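Local structure of sulfurtransferase (Azotobacter vinelandii, 1E0C) at residues A[100-104]-A[105-109]; A[241-245]-A[246-250]. The protein probably transfers sulfur from thiosulfate to cyanide, as a rhodanese built of two rhodanese-like domains. All coordinates share one frame; numbering follows the deposited sequence.

Contact 1: residues A[100-104]-A[105-109]; sequences WLLDV and IGQQR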
loop_
_atom_site.group_PDB
_atom_site.type_symbol
_atom_site.label_atom_id
_atom_site.label_comp_id
_atom_site.label_asym_id
_atom_site.label_seq_id
_atom_site.Cartn_x
_atom_site.Cartn_y
_atom_site.Cartn_z
ATOM N N TRP A 100 -3.810 -2.548 -0.062
ATOM C CA TRP A 100 -4.930 -2.116 0.800
ATOM C C TRP A 100 -6.221 -2.119 -0.012
ATOM O O TRP A 100 -7.255 -2.596 0.456
ATOM C CB TRP A 100 -4.610 -0.753 1.402
ATOM C CG TRP A 100 -5.805 0.015 1.874
ATOM C CD1 TRP A 100 -6.536 -0.182 3.005
ATOM C CD2 TRP A 100 -6.415 1.119 1.185
ATOM N NE1 TRP A 100 -7.555 0.739 3.078
ATOM C CE2 TRP A 100 -7.497 1.551 1.971
ATOM C CE3 TRP A 100 -6.132 1.786 -0.010
ATOM C CZ2 TRP A 100 -8.324 2.605 1.586
ATOM C CZ3 TRP A 100 -6.934 2.847 -0.384
ATOM C CH2 TRP A 100 -8.019 3.247 0.412
ATOM N N LEU A 101 -6.157 -1.733 -1.296
ATOM C CA LEU A 101 -7.363 -1.810 -2.132
ATOM C C LEU A 101 -7.801 -3.248 -2.345
ATOM O O LEU A 101 -8.990 -3.564 -2.407
ATOM C CB LEU A 101 -7.164 -1.099 -3.466
ATOM C CG LEU A 101 -7.213 0.430 -3.454
ATOM C CD1 LEU A 101 -6.952 0.974 -4.855
ATOM C CD2 LEU A 101 -8.570 0.925 -2.944
ATOM N N LEU A 102 -6.844 -4.173 -2.483
ATOM C CA LEU A 102 -7.201 -5.587 -2.580
ATOM C C LEU A 102 -7.927 -6.055 -1.329
ATOM O O LEU A 102 -8.897 -6.812 -1.400
ATOM C CB LEU A 102 -5.953 -6.432 -2.819
ATOM C CG LEU A 102 -5.291 -6.292 -4.197
ATOM C CD1 LEU A 102 -4.049 -7.180 -4.240
ATOM C CD2 LEU A 102 -6.270 -6.716 -5.298
ATOM N N ASP A 103 -7.515 -5.549 -0.153
ATOM C CA ASP A 103 -8.278 -5.887 1.054
ATOM C C ASP A 103 -9.671 -5.254 1.000
ATOM O O ASP A 103 -10.651 -5.881 1.391
ATOM C CB ASP A 103 -7.548 -5.365 2.301
ATOM C CG ASP A 103 -6.326 -6.223 2.609
ATOM O OD1 ASP A 103 -6.326 -7.399 2.200
ATOM O OD2 ASP A 103 -5.412 -5.689 3.264
ATOM N N VAL A 104 -9.747 -4.041 0.466
ATOM C CA VAL A 104 -11.033 -3.359 0.327
ATOM C C VAL A 104 -11.991 -4.145 -0.557
ATOM O O VAL A 104 -13.176 -4.236 -0.230
ATOM C CB VAL A 104 -10.872 -1.929 -0.187
ATOM C CG1 VAL A 104 -12.223 -1.303 -0.549
ATOM C CG2 VAL A 104 -10.189 -1.043 0.860
ATOM N N ILE A 105 -11.500 -4.770 -1.630
ATOM C CA ILE A 105 -12.393 -5.559 -2.478
ATOM C C ILE A 105 -12.524 -7.000 -2.048
ATOM O O ILE A 105 -13.222 -7.795 -2.689
ATOM C CB ILE A 105 -12.025 -5.456 -3.965
ATOM C CG1 ILE A 105 -10.769 -6.268 -4.293
ATOM C CG2 ILE A 105 -11.838 -3.995 -4.348
ATOM C CD1 ILE A 105 -10.549 -6.420 -5.795
ATOM N N GLY A 106 -11.903 -7.378 -0.930
ATOM C CA GLY A 106 -12.075 -8.713 -0.382
ATOM C C GLY A 106 -11.172 -9.749 -1.033
ATOM O O GLY A 106 -11.402 -10.949 -0.847
ATOM N N GLN A 107 -10.194 -9.308 -1.818
ATOM C CA GLN A 107 -9.266 -10.281 -2.427
ATOM C C GLN A 107 -8.393 -10.889 -1.326
ATOM O O GLN A 107 -7.749 -10.136 -0.590
ATOM C CB GLN A 107 -8.376 -9.573 -3.446
ATOM C CG GLN A 107 -7.230 -10.410 -3.992
ATOM C CD GLN A 107 -7.694 -11.585 -4.826
ATOM O OE1 GLN A 107 -8.837 -11.647 -5.287
ATOM N NE2 GLN A 107 -6.806 -12.549 -5.060
ATOM N N GLN A 108 -8.297 -12.214 -1.292
ATOM C CA GLN A 108 -7.501 -12.848 -0.241
ATOM C C GLN A 108 -6.076 -13.151 -0.660
ATOM O O GLN A 108 -5.159 -13.093 0.166
ATOM C CB GLN A 108 -8.199 -14.138 0.213
ATOM C CG GLN A 108 -9.675 -13.945 0.518
ATOM C CD GLN A 108 -9.930 -13.720 1.996
ATOM O OE1 GLN A 108 -9.981 -12.584 2.463
ATOM N NE2 GLN A 108 -10.083 -14.811 2.738
ATOM N N ARG A 109 -5.866 -13.558 -1.911
ATOM C CA ARG A 109 -4.535 -13.995 -2.329
ATOM C C ARG A 109 -3.756 -12.937 -3.059
ATOM O O ARG A 109 -4.127 -12.475 -4.136
ATOM C CB ARG A 109 -4.688 -15.291 -3.165
ATOM C CG ARG A 109 -5.453 -16.307 -2.323
ATOM C CD ARG A 109 -5.695 -17.636 -2.999
ATOM N NE ARG A 109 -6.039 -18.645 -1.993
ATOM C CZ ARG A 109 -6.754 -19.737 -2.208
ATOM N NH1 ARG A 109 -7.217 -20.010 -3.420
ATOM N NH2 ARG A 109 -7.000 -20.578 -1.210
HETATM O O HOH W 1 -8.065 -9.312 1.896
#

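Contact 2: residues A[241-245]-A[246-250]; sequences LIAKA and LGYPR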
loop_
_atom_site.group_PDB
_atom_site.type_symbol
_atom_site.label_atom_id
_atom_site.label_comp_id
_atom_site.label_asym_id
_atom_site.label_seq_id
_atom_site.Cartn_x
_atom_site.Cartn_y
_atom_site.Cartn_z
ATOM N N LEU A 241 1.273 -2.339 4.318
ATOM C CA LEU A 241 1.747 -3.604 3.750
ATOM C C LEU A 241 2.725 -4.303 4.687
ATOM O O LEU A 241 2.642 -5.512 4.887
ATOM C CB LEU A 241 2.402 -3.289 2.411
ATOM C CG LEU A 241 3.281 -4.357 1.754
ATOM C CD1 LEU A 241 2.533 -5.670 1.649
ATOM C CD2 LEU A 241 3.725 -3.849 0.386
ATOM N N ILE A 242 3.679 -3.550 5.224
ATOM C CA ILE A 242 4.651 -4.145 6.160
ATOM C C ILE A 242 3.977 -4.769 7.355
ATOM O O ILE A 242 4.271 -5.912 7.743
ATOM C CB ILE A 242 5.653 -3.052 6.590
ATOM C CG1 ILE A 242 6.574 -2.729 5.409
ATOM C CG2 ILE A 242 6.449 -3.467 7.820
ATOM C CD1 ILE A 242 7.473 -1.529 5.620
ATOM N N ALA A 243 3.044 -4.050 7.996
ATOM C CA ALA A 243 2.356 -4.630 9.149
ATOM C C ALA A 243 1.642 -5.919 8.773
ATOM O O ALA A 243 1.692 -6.900 9.521
ATOM C CB ALA A 243 1.400 -3.642 9.795
ATOM N N LYS A 244 0.977 -5.930 7.615
ATOM C CA LYS A 244 0.312 -7.146 7.159
ATOM C C LYS A 244 1.352 -8.259 6.922
ATOM O O LYS A 244 1.094 -9.404 7.253
ATOM C CB LYS A 244 -0.410 -6.931 5.830
ATOM C CG LYS A 244 -1.217 -5.656 5.721
ATOM C CD LYS A 244 -2.705 -5.911 5.677
ATOM C CE LYS A 244 -3.280 -6.273 7.029
ATOM N NZ LYS A 244 -4.477 -7.154 6.897
ATOM N N ALA A 245 2.443 -7.888 6.264
ATOM C CA ALA A 245 3.483 -8.846 5.896
ATOM C C ALA A 245 4.125 -9.472 7.133
ATOM O O ALA A 245 4.414 -10.666 7.135
ATOM C CB ALA A 245 4.551 -8.148 5.060
ATOM N N LEU A 246 4.225 -8.708 8.219
ATOM C CA LEU A 246 4.798 -9.230 9.455
ATOM C C LEU A 246 3.805 -10.070 10.242
ATOM O O LEU A 246 4.163 -10.622 11.288
ATOM C CB LEU A 246 5.330 -8.099 10.339
ATOM C CG LEU A 246 6.545 -7.338 9.788
ATOM C CD1 LEU A 246 6.869 -6.148 10.679
ATOM C CD2 LEU A 246 7.750 -8.273 9.705
ATOM N N GLY A 247 2.560 -10.140 9.794
ATOM C CA GLY A 247 1.538 -10.949 10.424
ATOM C C GLY A 247 0.753 -10.223 11.501
ATOM O O GLY A 247 0.120 -10.867 12.346
ATOM N N TYR A 248 0.791 -8.893 11.510
ATOM C CA TYR A 248 -0.003 -8.157 12.518
ATOM C C TYR A 248 -1.481 -8.400 12.211
ATOM O O TYR A 248 -1.912 -8.190 11.074
ATOM C CB TYR A 248 0.319 -6.677 12.452
ATOM C CG TYR A 248 1.623 -6.195 13.039
ATOM C CD1 TYR A 248 2.833 -6.799 12.738
ATOM C CD2 TYR A 248 1.646 -5.080 13.871
ATOM C CE1 TYR A 248 4.025 -6.319 13.254
ATOM C CE2 TYR A 248 2.833 -4.584 14.382
ATOM C CZ TYR A 248 4.022 -5.222 14.082
ATOM O OH TYR A 248 5.210 -4.744 14.604
ATOM N N PRO A 249 -2.260 -8.848 13.183
ATOM C CA PRO A 249 -3.634 -9.249 12.946
ATOM C C PRO A 249 -4.606 -8.098 12.778
ATOM O O PRO A 249 -5.704 -8.318 12.228
ATOM C CB PRO A 249 -4.001 -10.072 14.188
ATOM C CG PRO A 249 -3.108 -9.509 15.249
ATOM C CD PRO A 249 -1.801 -9.231 14.546
ATOM N N ARG A 250 -4.287 -6.913 13.273
ATOM C CA ARG A 250 -5.235 -5.790 13.255
ATOM C C ARG A 250 -4.593 -4.546 12.661
ATOM O O ARG A 250 -3.770 -3.871 13.280
ATOM C CB ARG A 250 -5.737 -5.492 14.674
ATOM C CG ARG A 250 -6.647 -6.588 15.236
ATOM C CD ARG A 250 -7.274 -6.158 16.546
ATOM N NE ARG A 250 -6.279 -5.971 17.599
ATOM C CZ ARG A 250 -6.461 -5.224 18.681
ATOM N NH1 ARG A 250 -7.576 -4.520 18.845
ATOM N NH2 ARG A 250 -5.508 -5.160 19.604
HETATM O O HOH W 2 -1.258 -9.981 8.853
#

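Contact 1: residues A[100-104]-A[105-109]
Leu102 and Gln107 run side by side and point the same way, with Leu102 CD2 4.0 Å from Gln107 CB and equally near its CG. Gln107 CG lies anti to the backbone N (chi1 171°), and the chain then bends at chi2, which carries the amide away from the helix. There Gln107 NE2 donates to Arg109 O at 2.8 Å, nearly straight and within the plane of its own amide, and it also bonds Ala82 O. Ile105 rests on the carbonyls of the last turn, CG2 lying 3.5 Å from Leu101 O and CG1 as close to Leu102 O. Its CD1 approaches Leu102 CD2 at 4.3 Å, and Phe73 of helix 66-76 touches both residues. The turn is a Schellman motif that ends helix 93-104 of the first rhodanese-like domain: Gln107 N donates to Leu102 O at 2.8 Å, and Gly106 N, at positive phi, meets Asp103 O from above the carbonyl plane. With an alanine at Ile105, the Leu102 methyl and Phe73 would probably lose an apolar neighbour, opening a gap beside the final turn. A water donates to both Asp103 OD1 and Gln107 O, each at 2.6 Å, tying the carboxylate to the loop backbone that leaves the helix. Tyr110 OH also bonds Asp103 OD1, while OD2 pairs with Tyr240 OH.

Contact 2: residues A[241-245]-A[246-250]
A Schellman motif ends helix 235-245 in the second rhodanese-like domain and turns the chain toward strand 251-253, the edge strand of that domain's parallel sheet. Its outer bond runs from Tyr248 N to Ala243 O at 3.0 Å, and inside it Gly247 N reaches Lys244 O, coming from well above the carbonyl plane. Gly247 has a phi of 90°, where a CB would be jammed against the carbonyl O of Leu246. One residue earlier, Leu246 N still makes a helical bond to Ile242 O, 2.8 Å long and nearly along the C=O axis.

The side chains fall on two neighbouring patches. Ile242 and Leu246 lie alongside each other, pointing the same way, and touch through Ile242 CG2 and Leu246 CD1 at 3.9 Å. Ile242 places CG1 beside the backbone N (chi1 -72°), which leaves CG2 on the side facing Leu246, whose own CG lies 3.4 Å from Ile242 O. Both residues also lean on Ile211 of helix 211-217. The second patch is formed by Ala243 and Tyr248: Ala243 CB covers one face of the phenol ring near its root, 4.1 Å from Tyr248 CG. Tyr248 CG is anti to its carbonyl carbon (chi1 -76°), an orientation that keeps the ring beside the capped carbonyl, with Tyr248 CD1 3.4 Å from Ala243 O. The far end of this buried side chain is held by a hydrogen bond from its hydroxyl to Ile220 O, and Leu215 and Ile226 pack against it. On the backbone, one water bridges the helix end and the loop, donating to Lys244 O and to Tyr248 O at 2.9 Å each.

How the contacts relate
Contacts 1 and 2 end helices 93-104 and 235-245, which probably correspond in the two rhodanese-like domains, each with a Schellman glycine ahead of a strand of the parallel sheet. A water bridges the last turn to the loop in both, through a carboxylate in contact 1 but through a backbone carbonyl in contact 2. Their centres lie 14 Å apart, and they meet across the domain interface, where Asp103 OD2 packs 3.6 Å from Lys244 CD. The persulfide on Cys230, an S-mercaptocysteine, is consistent with the sulfur-carrying cysteine of a rhodanese; contact 2 lies at the far end of the helix that follows it. A bound magnesium ion lies about 13 Å from the Ile105 side chain.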